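Local coordinates for protein putative S-adenosylmethionine-dependent methyltransferase (Bacteroides thetaiotaomicron, PDB 1WYZ) that probably transfers methyl groups from S-adenosylmethionine, as a putative methyltransferase of the RsmI-like family, at residues N178-M181 and I182-L186. Numbering follows the deposited sequence.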
ATOM      1  N   ASN A 178      -8.903 -14.077  15.845  1.00 48.33           N
ATOM      2  CA  ASN A 178      -7.443 -13.991  15.873  1.00 44.56           C
ATOM      3  C   ASN A 178      -6.665 -15.185  16.404  1.00 43.95           C
ATOM      4  O   ASN A 178      -5.856 -15.777  15.689  1.00 41.90           O
ATOM      5  CB  ASN A 178      -7.003 -12.748  16.647  1.00 62.70           C
ATOM      6  CG  ASN A 178      -6.659 -11.590  15.740  1.00 60.09           C
ATOM      7  OD1 ASN A 178      -5.873 -11.734  14.805  1.00 56.60           O
ATOM      8  ND2 ASN A 178      -7.244 -10.430  16.015  1.00 57.16           N
ATOM      9  N   HIS A 179      -6.895 -15.533  17.663  1.00 45.42           N
ATOM     10  CA  HIS A 179      -6.177 -16.638  18.260  1.00 45.27           C
ATOM     11  C   HIS A 179      -6.462 -17.968  17.573  1.00 42.05           C
ATOM     12  O   HIS A 179      -5.599 -18.843  17.526  1.00 38.81           O
ATOM     13  CB  HIS A 179      -6.495 -16.735  19.751  1.00112.21           C
ATOM     14  CG  HIS A 179      -5.279 -16.906  20.608  1.00117.29           C
ATOM     15  ND1 HIS A 179      -4.437 -15.859  20.923  1.00119.24           N
ATOM     16  CD2 HIS A 179      -4.731 -18.011  21.169  1.00119.25           C
ATOM     17  CE1 HIS A 179      -3.424 -16.312  21.640  1.00118.35           C
ATOM     18  NE2 HIS A 179      -3.576 -17.614  21.802  1.00118.27           N
ATOM     19  N   LYS A 180      -7.666 -18.127  17.035  1.00 47.86           N
ATOM     20  CA  LYS A 180      -7.995 -19.373  16.357  1.00 45.72           C
ATOM     21  C   LYS A 180      -7.214 -19.480  15.049  1.00 42.57           C
ATOM     22  O   LYS A 180      -6.921 -20.580  14.576  1.00 39.86           O
ATOM     23  CB  LYS A 180      -9.500 -19.466  16.083  1.00 66.90           C
ATOM     24  CG  LYS A 180      -9.941 -20.812  15.497  1.00 69.36           C
ATOM     25  CD  LYS A 180      -9.655 -21.965  16.453  1.00 69.90           C
ATOM     26  CE  LYS A 180     -10.093 -23.301  15.866  1.00 68.97           C
ATOM     27  NZ  LYS A 180      -9.291 -23.679  14.671  1.00 70.97           N
HETATM   28  N   MSE A 181      -6.874 -18.329  14.475  1.00 46.98           N
HETATM   29  CA  MSE A 181      -6.115 -18.296  13.229  1.00 44.96           C
HETATM   30  C   MSE A 181      -4.660 -18.698  13.475  1.00 42.88           C
HETATM   31  O   MSE A 181      -4.155 -19.591  12.799  1.00 40.41           O
HETATM   32  CB  MSE A 181      -6.172 -16.903  12.594  1.00 56.17           C
HETATM   33  CG  MSE A 181      -5.302 -16.753  11.342  1.00 58.88           C
HETATM   34 SE   MSE A 181      -5.938 -17.716   9.764  1.00 63.55          SE
HETATM   35  CE  MSE A 181      -5.040 -19.402   9.990  1.00 59.81           C
ATOM     36  N   ILE A 182      -3.991 -18.066  14.440  1.00 42.08           N
ATOM     37  CA  ILE A 182      -2.605 -18.430  14.708  1.00 42.14           C
ATOM     38  C   ILE A 182      -2.501 -19.932  14.963  1.00 40.64           C
ATOM     39  O   ILE A 182      -1.538 -20.578  14.545  1.00 39.72           O
ATOM     40  CB  ILE A 182      -1.997 -17.635  15.911  1.00 86.05           C
ATOM     41  CG1 ILE A 182      -2.871 -17.790  17.161  1.00 90.07           C
ATOM     42  CG2 ILE A 182      -1.827 -16.164  15.539  1.00 85.72           C
ATOM     43  CD1 ILE A 182      -2.582 -19.034  17.975  1.00 65.41           C
ATOM     44  N   GLU A 183      -3.504 -20.491  15.633  1.00 38.85           N
ATOM     45  CA  GLU A 183      -3.525 -21.920  15.913  1.00 37.41           C
ATOM     46  C   GLU A 183      -3.548 -22.640  14.579  1.00 34.56           C
ATOM     47  O   GLU A 183      -2.834 -23.617  14.390  1.00 33.67           O
ATOM     48  CB  GLU A 183      -4.766 -22.306  16.733  1.00 64.44           C
ATOM     49  CG  GLU A 183      -4.982 -23.812  16.885  1.00 67.50           C
ATOM     50  CD  GLU A 183      -3.978 -24.474  17.825  1.00 71.08           C
ATOM     51  OE1 GLU A 183      -2.848 -23.945  17.971  1.00 69.50           O
ATOM     52  OE2 GLU A 183      -4.317 -25.534  18.404  1.00 70.73           O
ATOM     53  N   ASP A 184      -4.362 -22.149  13.648  1.00 34.76           N
ATOM     54  CA  ASP A 184      -4.452 -22.770  12.325  1.00 34.27           C
ATOM     55  C   ASP A 184      -3.169 -22.657  11.488  1.00 33.15           C
ATOM     56  O   ASP A 184      -2.785 -23.614  10.799  1.00 30.52           O
ATOM     57  CB  ASP A 184      -5.627 -22.195  11.527  1.00 46.28           C
ATOM     58  CG  ASP A 184      -6.964 -22.734  11.991  1.00 47.81           C
ATOM     59  OD1 ASP A 184      -7.054 -23.949  12.253  1.00 48.20           O
ATOM     60  OD2 ASP A 184      -7.927 -21.944  12.085  1.00 48.46           O
ATOM     61  N   ILE A 185      -2.513 -21.501  11.550  1.00 34.37           N
ATOM     62  CA  ILE A 185      -1.291 -21.288  10.793  1.00 36.34           C
ATOM     63  C   ILE A 185      -0.188 -22.257  11.216  1.00 38.68           C
ATOM     64  O   ILE A 185       0.477 -22.864  10.369  1.00 38.10           O
ATOM     65  CB  ILE A 185      -0.805 -19.825  10.945  1.00 35.78           C
ATOM     66  CG1 ILE A 185      -1.884 -18.885  10.403  1.00 34.19           C
ATOM     67  CG2 ILE A 185       0.514 -19.615  10.192  1.00 34.64           C
ATOM     68  CD1 ILE A 185      -1.917 -18.668   8.927  1.00 48.01           C
ATOM     69  N   LEU A 186      -0.020 -22.426  12.525  1.00 44.82           N
ATOM     70  CA  LEU A 186       1.016 -23.307  13.055  1.00 46.43           C
ATOM     71  C   LEU A 186       0.699 -24.799  12.979  1.00 46.90           C
ATOM     72  O   LEU A 186       1.582 -25.643  13.166  1.00 46.45           O
ATOM     73  CB  LEU A 186       1.350 -22.901  14.491  1.00 87.18           C
ATOM     74  CG  LEU A 186       0.211 -22.872  15.513  1.00 90.21           C
ATOM     75  CD1 LEU A 186      -0.049 -24.285  16.035  1.00 90.80           C
ATOM     76  CD2 LEU A 186       0.595 -21.937  16.664  1.00 91.47           C
TER
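Met181 and Ile185 meet on the buried face of helix 178-188, which packs against the mixed sheet of the chain and beside helix 150-165. Four i to i+4 backbone bonds define the alpha-helix here; in the straightest, Ile182 N lies 3.2 Å from Asn178 O with an N-H...O angle of 163°. The close packing is around the selenomethionine methyl, since both residues are buried and both touch Phe171 and Leu155, between strand 168-173 and helix 150-165. With CG anti to the backbone N (chi1 175°) and bends at the next two torsions, the Met181 chain folds forward along the helix, and its CE meets Ile185 CG1 and Asp184 CB, each at 3.2 Å.

The looser side begins at the Asp184 carboxylate and the amine of exposed Lys180, a salt bridge with NZ to OD1 3.3 Å and only a weak bond from NZ to OD2. The stronger partner of this carboxylate is Arg151 of helix 150-165, which forms a salt bridge with OD2. An alanine in place of Asp184 would probably leave both Lys180 and Arg151 without this shared counter-charge. Elsewhere on the helix, beside exposed His179, Ile182 CD1 makes a CH-pi contact over one face of the ring, 4.2 Å from its centroid and 20° off the normal.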